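Protein yesU (PDB 1OQ1) is of unknown function but has a galectin-like fold of two packed antiparallel sheets, a scaffold often used for carbohydrate binding, so a sugar-related role is possible. Local coordinates at residues A[72-77]-A[126-131]; A[148-153]-A[179-184]; A[202-205]-A[209-212]. All blocks are in the same frame, centred on the assembly; numbering follows the deposited sequence.

Contact 1. Residues A[72-77]-A[126-131]; sequences IEQPGL and EERAFR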
ATOM      1  N   ILE A  72      12.054   9.841  -3.476  1.00  8.01           N
ATOM      2  CA  ILE A  72      13.424  10.339  -3.539  1.00  8.17           C
ATOM      3  C   ILE A  72      14.124  10.148  -4.877  1.00  9.19           C
ATOM      4  O   ILE A  72      14.842  11.040  -5.332  1.00  9.61           O
ATOM      5  CB  ILE A  72      14.286   9.673  -2.441  1.00  9.31           C
ATOM      6  CG1 ILE A  72      13.641   9.905  -1.072  1.00  8.74           C
ATOM      7  CG2 ILE A  72      15.711  10.237  -2.466  1.00 10.45           C
ATOM      8  CD1 ILE A  72      13.419  11.372  -0.731  1.00  8.54           C
ATOM      9  N   GLU A  73      13.913   8.996  -5.505  1.00 11.27           N
ATOM     10  CA  GLU A  73      14.560   8.707  -6.780  1.00 12.52           C
ATOM     11  C   GLU A  73      13.730   7.772  -7.657  1.00 12.20           C
ATOM     12  O   GLU A  73      13.168   6.789  -7.174  1.00 11.20           O
ATOM     13  CB  GLU A  73      15.928   8.079  -6.499  1.00 18.26           C
ATOM     14  CG  GLU A  73      16.947   8.201  -7.609  1.00 24.08           C
ATOM     15  CD  GLU A  73      18.314   7.688  -7.179  1.00 28.22           C
ATOM     16  OE1 GLU A  73      18.457   6.465  -6.970  1.00 29.25           O
ATOM     17  OE2 GLU A  73      19.242   8.510  -7.037  1.00 31.67           O
ATOM     18  N   GLN A  74      13.649   8.090  -8.948  1.00 11.68           N
ATOM     19  CA  GLN A  74      12.914   7.269  -9.912  1.00 12.44           C
ATOM     20  C   GLN A  74      13.941   6.864 -10.976  1.00 12.54           C
ATOM     21  O   GLN A  74      15.076   7.339 -10.940  1.00 13.05           O
ATOM     22  CB  GLN A  74      11.778   8.081 -10.549  1.00 13.06           C
ATOM     23  CG  GLN A  74      12.249   9.199 -11.469  1.00 13.22           C
ATOM     24  CD  GLN A  74      11.108  10.014 -12.058  1.00 15.23           C
ATOM     25  OE1 GLN A  74      11.252  10.620 -13.120  1.00 15.76           O
ATOM     26  NE2 GLN A  74       9.974  10.046 -11.365  1.00 13.81           N
ATOM     27  N   PRO A  75      13.580   5.967 -11.912  1.00 12.67           N
ATOM     28  CA  PRO A  75      12.310   5.261 -12.116  1.00 11.43           C
ATOM     29  C   PRO A  75      11.940   4.364 -10.942  1.00 10.69           C
ATOM     30  O   PRO A  75      12.798   3.960 -10.153  1.00 11.21           O
ATOM     31  CB  PRO A  75      12.566   4.437 -13.379  1.00 13.12           C
ATOM     32  CG  PRO A  75      13.587   5.234 -14.112  1.00 13.41           C
ATOM     33  CD  PRO A  75      14.518   5.656 -13.006  1.00 12.79           C
ATOM     34  N   GLY A  76      10.655   4.044 -10.849  1.00  9.09           N
ATOM     35  CA  GLY A  76      10.176   3.191  -9.781  1.00  7.39           C
ATOM     36  C   GLY A  76       8.671   3.312  -9.636  1.00  6.34           C
ATOM     37  O   GLY A  76       8.039   4.134 -10.298  1.00  7.06           O
ATOM     38  N   LEU A  77       8.097   2.490  -8.767  1.00  6.53           N
ATOM     39  CA  LEU A  77       6.659   2.509  -8.532  1.00  5.97           C
ATOM     40  C   LEU A  77       6.385   2.070  -7.100  1.00  6.49           C
ATOM     41  O   LEU A  77       7.110   1.239  -6.547  1.00  7.14           O
ATOM     42  CB  LEU A  77       5.954   1.576  -9.529  1.00  6.84           C
ATOM     43  CG  LEU A  77       4.445   1.319  -9.407  1.00  7.17           C
ATOM     44  CD1 LEU A  77       3.862   1.025 -10.787  1.00  7.89           C
ATOM     45  CD2 LEU A  77       4.184   0.159  -8.456  1.00  8.04           C
ATOM     46  N   GLU A 126       5.351   4.371 -20.449  1.00 10.93           N
ATOM     47  CA  GLU A 126       3.904   4.488 -20.587  1.00 13.34           C
ATOM     48  C   GLU A 126       3.266   5.028 -19.314  1.00 10.88           C
ATOM     49  O   GLU A 126       2.305   5.794 -19.369  1.00 10.04           O
ATOM     50  CB  GLU A 126       3.281   3.134 -20.925  1.00 18.49           C
ATOM     51  CG  GLU A 126       3.428   2.729 -22.374  1.00 28.87           C
ATOM     52  CD  GLU A 126       2.667   1.457 -22.695  1.00 34.41           C
ATOM     53  OE1 GLU A 126       3.073   0.381 -22.212  1.00 39.57           O
ATOM     54  OE2 GLU A 126       1.657   1.537 -23.424  1.00 40.21           O
ATOM     55  N   GLU A 127       3.802   4.623 -18.167  1.00 10.53           N
ATOM     56  CA  GLU A 127       3.260   5.067 -16.893  1.00  8.45           C
ATOM     57  C   GLU A 127       3.622   6.527 -16.649  1.00  8.18           C
ATOM     58  O   GLU A 127       2.790   7.317 -16.211  1.00  7.89           O
ATOM     59  CB  GLU A 127       3.793   4.193 -15.757  1.00  9.14           C
ATOM     60  CG  GLU A 127       3.510   2.712 -15.953  1.00 10.16           C
ATOM     61  CD  GLU A 127       4.103   1.852 -14.863  1.00 12.53           C
ATOM     62  OE1 GLU A 127       5.135   2.256 -14.286  1.00 12.74           O
ATOM     63  OE2 GLU A 127       3.552   0.760 -14.590  1.00 13.93           O
ATOM     64  N   ARG A 128       4.862   6.889 -16.946  1.00  7.34           N
ATOM     65  CA  ARG A 128       5.287   8.269 -16.745  1.00  8.17           C
ATOM     66  C   ARG A 128       4.582   9.242 -17.692  1.00  8.75           C
ATOM     67  O   ARG A 128       4.468  10.427 -17.392  1.00  9.02           O
ATOM     68  CB  ARG A 128       6.806   8.388 -16.907  1.00  8.41           C
ATOM     69  CG  ARG A 128       7.593   7.649 -15.831  1.00  9.75           C
ATOM     70  CD  ARG A 128       9.063   8.040 -15.853  1.00 11.82           C
ATOM     71  NE  ARG A 128       9.749   7.583 -17.060  1.00 13.56           N
ATOM     72  CZ  ARG A 128      10.225   6.353 -17.238  1.00 14.55           C
ATOM     73  NH1 ARG A 128      10.100   5.437 -16.285  1.00 14.66           N
ATOM     74  NH2 ARG A 128      10.836   6.038 -18.375  1.00 15.53           N
ATOM     75  N   ALA A 129       4.093   8.734 -18.819  1.00  8.58           N
ATOM     76  CA  ALA A 129       3.412   9.566 -19.814  1.00  8.22           C
ATOM     77  C   ALA A 129       1.995   9.996 -19.425  1.00  8.90           C
ATOM     78  O   ALA A 129       1.447  10.942 -19.991  1.00  7.48           O
ATOM     79  CB  ALA A 129       3.383   8.836 -21.160  1.00  9.15           C
ATOM     80  N   PHE A 130       1.394   9.296 -18.473  1.00  8.71           N
ATOM     81  CA  PHE A 130       0.044   9.630 -18.026  1.00  7.62           C
ATOM     82  C   PHE A 130       0.004   9.146 -16.590  1.00  7.59           C
ATOM     83  O   PHE A 130      -0.174   7.957 -16.323  1.00  6.74           O
ATOM     84  CB  PHE A 130      -0.995   8.900 -18.871  1.00  8.79           C
ATOM     85  CG  PHE A 130      -2.383   9.447 -18.715  1.00  8.28           C
ATOM     86  CD1 PHE A 130      -2.695  10.717 -19.185  1.00  8.62           C
ATOM     87  CD2 PHE A 130      -3.375   8.699 -18.093  1.00  8.66           C
ATOM     88  CE1 PHE A 130      -3.975  11.234 -19.036  1.00  7.30           C
ATOM     89  CE2 PHE A 130      -4.666   9.215 -17.942  1.00  8.79           C
ATOM     90  CZ  PHE A 130      -4.962  10.478 -18.412  1.00  8.28           C
ATOM     91  N   ARG A 131       0.160  10.085 -15.668  1.00  8.58           N
ATOM     92  CA  ARG A 131       0.260   9.754 -14.259  1.00  6.97           C
ATOM     93  C   ARG A 131      -1.012   9.579 -13.471  1.00  5.54           C
ATOM     94  O   ARG A 131      -1.765  10.521 -13.237  1.00  5.25           O
ATOM     95  CB  ARG A 131       1.185  10.772 -13.614  1.00  9.05           C
ATOM     96  CG  ARG A 131       2.498  10.782 -14.373  1.00 12.59           C
ATOM     97  CD  ARG A 131       3.386  11.910 -14.000  1.00 11.66           C
ATOM     98  NE  ARG A 131       4.557  11.963 -14.873  1.00 11.92           N
ATOM     99  CZ  ARG A 131       5.556  12.814 -14.694  1.00 10.34           C
ATOM    100  NH1 ARG A 131       5.510  13.657 -13.676  1.00 12.18           N
ATOM    101  NH2 ARG A 131       6.582  12.841 -15.534  1.00 11.09           N
TER
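P75 and R128 meet obliquely at the end of a galectin-like beta sandwich, where the chain turns from strand 63-73 in one sheet to strand 76-86 in the other and is covered by the short helix 125-128. CB of P75 lies 3.9 Å from NH1 of R128, with CG of the same ring only slightly farther. Beside them, the aliphatic chain of R128 passes the amide of Q74, whose OE1 is 4.3 Å from CD of R128. The second touch lies nearer the interior: CD1 of L77 reaches the E127 carboxylate, 3.8 Å from OE2 and almost as near OE1, the two side chains crossing at about a right angle. L77 gets there because its CG stands anti to the backbone N (chi1 174°). No hydrogen bond joins the two segments, so the interface is one of van der Waals contact, and its polar ends are held from elsewhere. NH1 of R128 donates to the carbonyl of R122, while OE1 of E127 accepts from the backbone N of Y124; both partners lie on or just after strand 112-122. A cis peptide bond before P75 shapes the turn, and a classic beta bulge at I72 and E73, both facing K209, precedes it. The turn thus joins the two sheets, with the helix packed against its flank. Behind the helix, R131 folds back on the same segment: its NE donates to O of R128 over 3.0 Å, in the carbonyl plane and on a lone pair, with an N-H...O angle of 166°.

Contact 2. Residues A[148-153]-A[179-184]; sequences ADPLPS and LPILEW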
ATOM      1  N   ALA A 148      -6.118  10.513 -11.350  1.00  5.26           N
ATOM      2  CA  ALA A 148      -4.860  11.180 -11.671  1.00  5.05           C
ATOM      3  C   ALA A 148      -3.987  11.276 -10.418  1.00  5.18           C
ATOM      4  O   ALA A 148      -4.502  11.395  -9.306  1.00  6.09           O
ATOM      5  CB  ALA A 148      -5.134  12.580 -12.237  1.00  5.45           C
ATOM      6  N   ASP A 149      -2.669  11.234 -10.608  1.00  4.63           N
ATOM      7  CA  ASP A 149      -1.701  11.298  -9.507  1.00  4.58           C
ATOM      8  C   ASP A 149      -1.029  12.677  -9.443  1.00  5.61           C
ATOM      9  O   ASP A 149      -0.275  13.043 -10.345  1.00  6.50           O
ATOM     10  CB  ASP A 149      -0.635  10.209  -9.723  1.00  5.56           C
ATOM     11  CG  ASP A 149       0.356  10.100  -8.574  1.00  6.50           C
ATOM     12  OD1 ASP A 149       0.270  10.889  -7.610  1.00  7.30           O
ATOM     13  OD2 ASP A 149       1.235   9.213  -8.645  1.00  6.82           O
ATOM     14  N   PRO A 150      -1.275  13.448  -8.365  1.00  5.96           N
ATOM     15  CA  PRO A 150      -0.689  14.785  -8.198  1.00  6.93           C
ATOM     16  C   PRO A 150       0.783  14.792  -7.774  1.00  7.36           C
ATOM     17  O   PRO A 150       1.430  15.836  -7.780  1.00  7.49           O
ATOM     18  CB  PRO A 150      -1.582  15.416  -7.136  1.00  7.24           C
ATOM     19  CG  PRO A 150      -1.859  14.247  -6.239  1.00  6.97           C
ATOM     20  CD  PRO A 150      -2.167  13.129  -7.232  1.00  6.27           C
ATOM     21  N   LEU A 151       1.303  13.632  -7.392  1.00  6.10           N
ATOM     22  CA  LEU A 151       2.696  13.545  -6.968  1.00  5.67           C
ATOM     23  C   LEU A 151       3.626  13.927  -8.112  1.00  5.78           C
ATOM     24  O   LEU A 151       3.488  13.434  -9.231  1.00  5.90           O
ATOM     25  CB  LEU A 151       3.020  12.131  -6.499  1.00  5.38           C
ATOM     26  CG  LEU A 151       2.361  11.662  -5.204  1.00  4.62           C
ATOM     27  CD1 LEU A 151       2.623  10.173  -5.031  1.00  5.27           C
ATOM     28  CD2 LEU A 151       2.911  12.448  -4.017  1.00  7.71           C
ATOM     29  N   PRO A 152       4.588  14.815  -7.842  1.00  7.66           N
ATOM     30  CA  PRO A 152       5.525  15.236  -8.882  1.00  7.63           C
ATOM     31  C   PRO A 152       6.697  14.276  -8.946  1.00  8.12           C
ATOM     32  O   PRO A 152       6.748  13.298  -8.201  1.00  8.88           O
ATOM     33  CB  PRO A 152       5.967  16.605  -8.394  1.00  8.52           C
ATOM     34  CG  PRO A 152       6.094  16.363  -6.905  1.00  9.27           C
ATOM     35  CD  PRO A 152       4.809  15.575  -6.594  1.00  6.68           C
ATOM     36  N   SER A 153       7.624  14.557  -9.856  1.00  7.55           N
ATOM     37  CA  SER A 153       8.843  13.773  -9.964  1.00  7.83           C
ATOM     38  C   SER A 153       9.668  14.283  -8.779  1.00  6.54           C
ATOM     39  O   SER A 153       9.392  15.366  -8.249  1.00  7.54           O
ATOM     40  CB  SER A 153       9.538  14.067 -11.296  1.00  7.57           C
ATOM     41  OG  SER A 153       9.323  15.410 -11.692  1.00  8.74           O
ATOM     42  N   LEU A 179      -6.503  15.901  -0.945  1.00  5.86           N
ATOM     43  CA  LEU A 179      -7.177  15.915  -2.242  1.00  5.80           C
ATOM     44  C   LEU A 179      -7.665  14.518  -2.594  1.00  4.42           C
ATOM     45  O   LEU A 179      -6.874  13.579  -2.657  1.00  4.70           O
ATOM     46  CB  LEU A 179      -6.218  16.403  -3.334  1.00  3.71           C
ATOM     47  CG  LEU A 179      -6.779  16.437  -4.764  1.00  5.16           C
ATOM     48  CD1 LEU A 179      -7.809  17.555  -4.880  1.00  6.71           C
ATOM     49  CD2 LEU A 179      -5.647  16.645  -5.774  1.00  6.18           C
ATOM     50  N   PRO A 180      -8.980  14.352  -2.818  1.00  5.57           N
ATOM     51  CA  PRO A 180      -9.481  13.018  -3.165  1.00  5.53           C
ATOM     52  C   PRO A 180      -8.850  12.581  -4.484  1.00  6.26           C
ATOM     53  O   PRO A 180      -8.802  13.357  -5.438  1.00  5.88           O
ATOM     54  CB  PRO A 180     -10.988  13.234  -3.296  1.00  5.35           C
ATOM     55  CG  PRO A 180     -11.249  14.382  -2.358  1.00  7.06           C
ATOM     56  CD  PRO A 180     -10.093  15.305  -2.655  1.00  5.29           C
ATOM     57  N   ILE A 181      -8.363  11.345  -4.527  1.00  4.92           N
ATOM     58  CA  ILE A 181      -7.717  10.804  -5.719  1.00  4.85           C
ATOM     59  C   ILE A 181      -8.628   9.810  -6.430  1.00  4.92           C
ATOM     60  O   ILE A 181      -8.803   9.874  -7.649  1.00  5.68           O
ATOM     61  CB  ILE A 181      -6.386  10.107  -5.342  1.00  4.37           C
ATOM     62  CG1 ILE A 181      -5.442  11.123  -4.701  1.00  6.98           C
ATOM     63  CG2 ILE A 181      -5.735   9.480  -6.583  1.00  4.22           C
ATOM     64  CD1 ILE A 181      -5.123  12.306  -5.604  1.00  7.03           C
ATOM     65  N   LEU A 182      -9.199   8.883  -5.667  1.00  4.69           N
ATOM     66  CA  LEU A 182     -10.113   7.901  -6.234  1.00  4.67           C
ATOM     67  C   LEU A 182     -10.972   7.309  -5.129  1.00  5.53           C
ATOM     68  O   LEU A 182     -10.636   7.421  -3.951  1.00  5.43           O
ATOM     69  CB  LEU A 182      -9.335   6.782  -6.952  1.00  5.07           C
ATOM     70  CG  LEU A 182      -8.374   5.872  -6.171  1.00  5.84           C
ATOM     71  CD1 LEU A 182      -9.149   4.864  -5.328  1.00  5.19           C
ATOM     72  CD2 LEU A 182      -7.484   5.129  -7.154  1.00  6.04           C
ATOM     73  N   GLU A 183     -12.090   6.702  -5.508  1.00  5.96           N
ATOM     74  CA  GLU A 183     -12.966   6.064  -4.537  1.00  7.83           C
ATOM     75  C   GLU A 183     -13.671   4.903  -5.228  1.00  8.18           C
ATOM     76  O   GLU A 183     -13.828   4.904  -6.449  1.00  8.19           O
ATOM     77  CB  GLU A 183     -13.968   7.065  -3.946  1.00 13.29           C
ATOM     78  CG  GLU A 183     -15.185   7.384  -4.780  1.00 17.89           C
ATOM     79  CD  GLU A 183     -16.164   8.273  -4.023  1.00 23.62           C
ATOM     80  OE1 GLU A 183     -17.311   8.440  -4.486  1.00 29.16           O
ATOM     81  OE2 GLU A 183     -15.783   8.809  -2.963  1.00 26.11           O
ATOM     82  N   TRP A 184     -14.088   3.909  -4.453  1.00  6.41           N
ATOM     83  CA  TRP A 184     -14.714   2.733  -5.035  1.00  7.38           C
ATOM     84  C   TRP A 184     -15.658   2.045  -4.067  1.00  7.11           C
ATOM     85  O   TRP A 184     -15.440   2.062  -2.857  1.00  7.88           O
ATOM     86  CB  TRP A 184     -13.613   1.754  -5.451  1.00  9.15           C
ATOM     87  CG  TRP A 184     -14.085   0.463  -6.040  1.00  9.21           C
ATOM     88  CD1 TRP A 184     -14.835   0.302  -7.170  1.00  9.98           C
ATOM     89  CD2 TRP A 184     -13.761  -0.855  -5.582  1.00 12.78           C
ATOM     90  NE1 TRP A 184     -14.993  -1.033  -7.447  1.00 12.19           N
ATOM     91  CE2 TRP A 184     -14.342  -1.765  -6.490  1.00 11.84           C
ATOM     92  CE3 TRP A 184     -13.032  -1.353  -4.493  1.00 14.15           C
ATOM     93  CZ2 TRP A 184     -14.214  -3.152  -6.347  1.00 15.74           C
ATOM     94  CZ3 TRP A 184     -12.905  -2.735  -4.352  1.00 15.94           C
ATOM     95  CH2 TRP A 184     -13.492  -3.615  -5.276  1.00 15.13           C
TER
HETATM   96  O   HOH W   1      -7.304  11.887  -8.968  1.00  9.79           O
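I181 meets A148 and P150 at the surface, where strand 179-185 of one sheet of the sandwich approaches the chain leaving strand 142-148, an outermost strand of the other. From CB the I181 side chain divides into two branches that meet different partners. With CG1 anti to the carbonyl carbon (chi1 -61°), CG2 falls anti to the backbone N and rests 3.5 Å from the carbonyl O of A148. CG1 carries the other branch on to CD1, which comes against the CD–CG edge of the P150 ring; CD1 is 3.5 Å from CD of P150, tighter than usual for two carbons, and a little farther from CG. From the same ring, CB makes a looser contact with CD2 of L179, at 4.5 Å. A single water spans the backbones, donating to O of A148 at 2.9 Å and to O of I181 at 2.8 Å. The proline follows D149, whose OD1 accepts from N of L151 in an Asx turn, approached from above the carboxylate plane; OD2 forms a salt bridge with R122. Apolar contact and one bridging water therefore join strand 179-185 to the end of strand 142-148 and the loop after it without a direct hydrogen bond: two carbonyl oxygens, neither able to donate to the other, are reconciled by a molecule that donates to both.

Contact 3. Residues A[202-205]-A[209-212]; sequences FRQM and KAVY. With ACY (acetic acid), chain E.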
ATOM      1  N   PHE A 202       3.905  -2.750   2.050  1.00  7.26           N
ATOM      2  CA  PHE A 202       4.483  -1.715   1.207  1.00  6.24           C
ATOM      3  C   PHE A 202       5.311  -2.319   0.086  1.00  7.71           C
ATOM      4  O   PHE A 202       6.340  -2.948   0.339  1.00  7.72           O
ATOM      5  CB  PHE A 202       5.370  -0.802   2.056  1.00  5.98           C
ATOM      6  CG  PHE A 202       4.608   0.017   3.054  1.00  6.58           C
ATOM      7  CD1 PHE A 202       4.280   1.344   2.779  1.00  7.95           C
ATOM      8  CD2 PHE A 202       4.171  -0.550   4.247  1.00  8.40           C
ATOM      9  CE1 PHE A 202       3.527   2.092   3.677  1.00  8.19           C
ATOM     10  CE2 PHE A 202       3.416   0.193   5.155  1.00  8.49           C
ATOM     11  CZ  PHE A 202       3.094   1.516   4.867  1.00  8.12           C
ATOM     12  N   ARG A 203       4.867  -2.128  -1.153  1.00  6.70           N
ATOM     13  CA  ARG A 203       5.603  -2.654  -2.297  1.00  7.16           C
ATOM     14  C   ARG A 203       6.300  -1.565  -3.090  1.00  6.45           C
ATOM     15  O   ARG A 203       5.837  -0.428  -3.158  1.00  8.09           O
ATOM     16  CB  ARG A 203       4.669  -3.419  -3.243  1.00  8.66           C
ATOM     17  CG  ARG A 203       5.321  -3.811  -4.579  1.00  9.68           C
ATOM     18  CD  ARG A 203       4.366  -4.634  -5.434  1.00 10.75           C
ATOM     19  NE  ARG A 203       4.962  -5.141  -6.672  1.00 10.69           N
ATOM     20  CZ  ARG A 203       5.957  -6.025  -6.714  1.00 10.57           C
ATOM     21  NH1 ARG A 203       6.479  -6.494  -5.592  1.00 10.45           N
ATOM     22  NH2 ARG A 203       6.407  -6.470  -7.880  1.00 10.57           N
ATOM     23  N   GLN A 204       7.433  -1.918  -3.682  1.00  5.98           N
ATOM     24  CA  GLN A 204       8.165  -0.996  -4.529  1.00  5.86           C
ATOM     25  C   GLN A 204       8.735  -1.781  -5.689  1.00  6.83           C
ATOM     26  O   GLN A 204       9.115  -2.943  -5.532  1.00  7.73           O
ATOM     27  CB  GLN A 204       9.333  -0.332  -3.792  1.00  6.23           C
ATOM     28  CG  GLN A 204       8.943   0.668  -2.722  1.00  8.12           C
ATOM     29  CD  GLN A 204      10.120   1.528  -2.283  1.00  9.13           C
ATOM     30  OE1 GLN A 204      11.265   1.303  -2.696  1.00 10.94           O
ATOM     31  NE2 GLN A 204       9.847   2.516  -1.442  1.00  5.66           N
HETATM   32  N   MSE A 205       8.761  -1.151  -6.855  1.00  7.66           N
HETATM   33  CA  MSE A 205       9.363  -1.762  -8.026  1.00  8.53           C
HETATM   34  C   MSE A 205      10.710  -1.062  -8.106  1.00  8.77           C
HETATM   35  O   MSE A 205      10.771   0.168  -8.056  1.00  8.81           O
HETATM   36  CB  MSE A 205       8.558  -1.471  -9.293  1.00  8.91           C
HETATM   37  CG  MSE A 205       7.304  -2.306  -9.451  1.00 11.23           C
HETATM   38 SE   MSE A 205       6.582  -2.141 -11.240  0.95 20.33          SE
HETATM   39  CE  MSE A 205       7.668  -3.482 -12.132  1.00 12.83           C
ATOM     40  N   LYS A 209      13.400   4.667  -4.870  1.00  8.70           N
ATOM     41  CA  LYS A 209      13.995   5.053  -3.599  1.00  7.35           C
ATOM     42  C   LYS A 209      12.975   5.998  -2.975  1.00  6.55           C
ATOM     43  O   LYS A 209      12.617   7.012  -3.573  1.00  6.21           O
ATOM     44  CB  LYS A 209      15.342   5.749  -3.792  1.00  9.65           C
ATOM     45  CG  LYS A 209      16.447   4.792  -4.212  1.00 10.60           C
ATOM     46  CD  LYS A 209      17.826   5.387  -4.000  1.00 14.87           C
ATOM     47  CE  LYS A 209      18.906   4.363  -4.322  1.00 17.20           C
ATOM     48  NZ  LYS A 209      20.270   4.908  -4.070  1.00 23.34           N
ATOM     49  N   ALA A 210      12.487   5.644  -1.790  1.00  7.68           N
ATOM     50  CA  ALA A 210      11.483   6.457  -1.107  1.00  7.44           C
ATOM     51  C   ALA A 210      11.651   6.428   0.406  1.00  8.63           C
ATOM     52  O   ALA A 210      12.288   5.532   0.958  1.00 10.04           O
ATOM     53  CB  ALA A 210      10.083   5.968  -1.479  1.00  6.43           C
ATOM     54  N   VAL A 211      11.065   7.418   1.070  1.00  7.54           N
ATOM     55  CA  VAL A 211      11.129   7.515   2.523  1.00  6.82           C
ATOM     56  C   VAL A 211       9.717   7.495   3.086  1.00  7.31           C
ATOM     57  O   VAL A 211       8.820   8.159   2.559  1.00  6.73           O
ATOM     58  CB  VAL A 211      11.835   8.817   2.961  1.00  7.06           C
ATOM     59  CG1 VAL A 211      11.819   8.941   4.477  1.00  7.91           C
ATOM     60  CG2 VAL A 211      13.270   8.822   2.444  1.00  8.97           C
ATOM     61  N   TYR A 212       9.527   6.724   4.152  1.00  7.05           N
ATOM     62  CA  TYR A 212       8.225   6.604   4.796  1.00  8.05           C
ATOM     63  C   TYR A 212       8.327   6.959   6.278  1.00  8.80           C
ATOM     64  O   TYR A 212       9.337   6.680   6.926  1.00  9.22           O
ATOM     65  CB  TYR A 212       7.690   5.174   4.663  1.00  7.26           C
ATOM     66  CG  TYR A 212       7.631   4.648   3.244  1.00  7.23           C
ATOM     67  CD1 TYR A 212       8.787   4.236   2.584  1.00  8.59           C
ATOM     68  CD2 TYR A 212       6.419   4.567   2.560  1.00  8.84           C
ATOM     69  CE1 TYR A 212       8.738   3.754   1.273  1.00  9.24           C
ATOM     70  CE2 TYR A 212       6.358   4.087   1.249  1.00  7.52           C
ATOM     71  CZ  TYR A 212       7.520   3.684   0.616  1.00  8.81           C
ATOM     72  OH  TYR A 212       7.468   3.218  -0.675  1.00  9.19           O
TER
HETATM   73  C   ACY E1001       4.695  -4.833 -10.288  1.00 20.01           C
HETATM   74  O   ACY E1001       4.118  -4.144  -9.332  1.00 17.95           O
HETATM   75  OXT ACY E1001       5.686  -5.635 -10.183  1.00 20.73           O
HETATM   76  CH3 ACY E1001       4.079  -4.614 -11.659  1.00 22.07           C
HETATM   77  O   HOH W   2       5.306   1.363  -0.926  1.00 10.11           O
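F202 and Y212 both hold CG anti to their own carbonyl carbon (chi1 -67° and -54°), and these torsions carry the two rings past each other in opposite directions between the facing sheets of the galectin-like sandwich. They form an offset edge-to-face pair, the edge of F202 directed toward the face of Y212, with centroids 5.4 Å apart and planes at 76°. The closest carbons are CD1 of F202 and CE2 of Y212, 3.8 Å apart. F202 makes further edge-to-face pairs with W67 and F215, which places this contact within an aromatic interior. The strands 202-205 and 209-212 run nearly antiparallel, their axes 9.1 Å apart at closest, and belong to different sheets, so side chains rather than backbone bonds join them. Q204 and A210 also point into this layer, toward the opposite strand. A water lies 2.9 Å from OH of Y212, in a hydrogen bond of undecided direction, and donates to O of R203, so tying the buried phenol to the opposite backbone. R203 itself turns away from Y212, its chain extended from CG to NE, and grips an acetic acid molecule probably taken from the crystallisation liquor. NE donates to its O at 3.0 Å and NH2 to its OXT at 2.6 Å, with the acid group at the edge of the guanidinium. The selenium of the M205 selenomethionine packs against the same ligand, 3.4 Å from its carbon C. The chemistry implies a strand of two characters: F202 and Q204 point between the sheets, while R203, on the opposite side of the strand, can pair with a carboxylic group.

Overall arrangement
Contact 3 lies beside the turn of contact 1, each of its strands pairing with one of the strands that flank that turn: the centres are about 13 Å apart, and N of I72 lies 2.9 Å from O of K209 while O of L77 lies 2.9 Å from N of M205, both probable hydrogen bonds. Contact 2 adjoins contact 1 through R131, whose O is 2.9 Å from N of D149. Contacts 2 and 3 do not touch, their centres being about 17 Å apart and their nearest atoms about 9 Å. The acetic acid bound in contact 3 is also about 4 Å, between nearest atoms, from the L77 side chain of contact 1; it may mark a pocket, though no function is established for it.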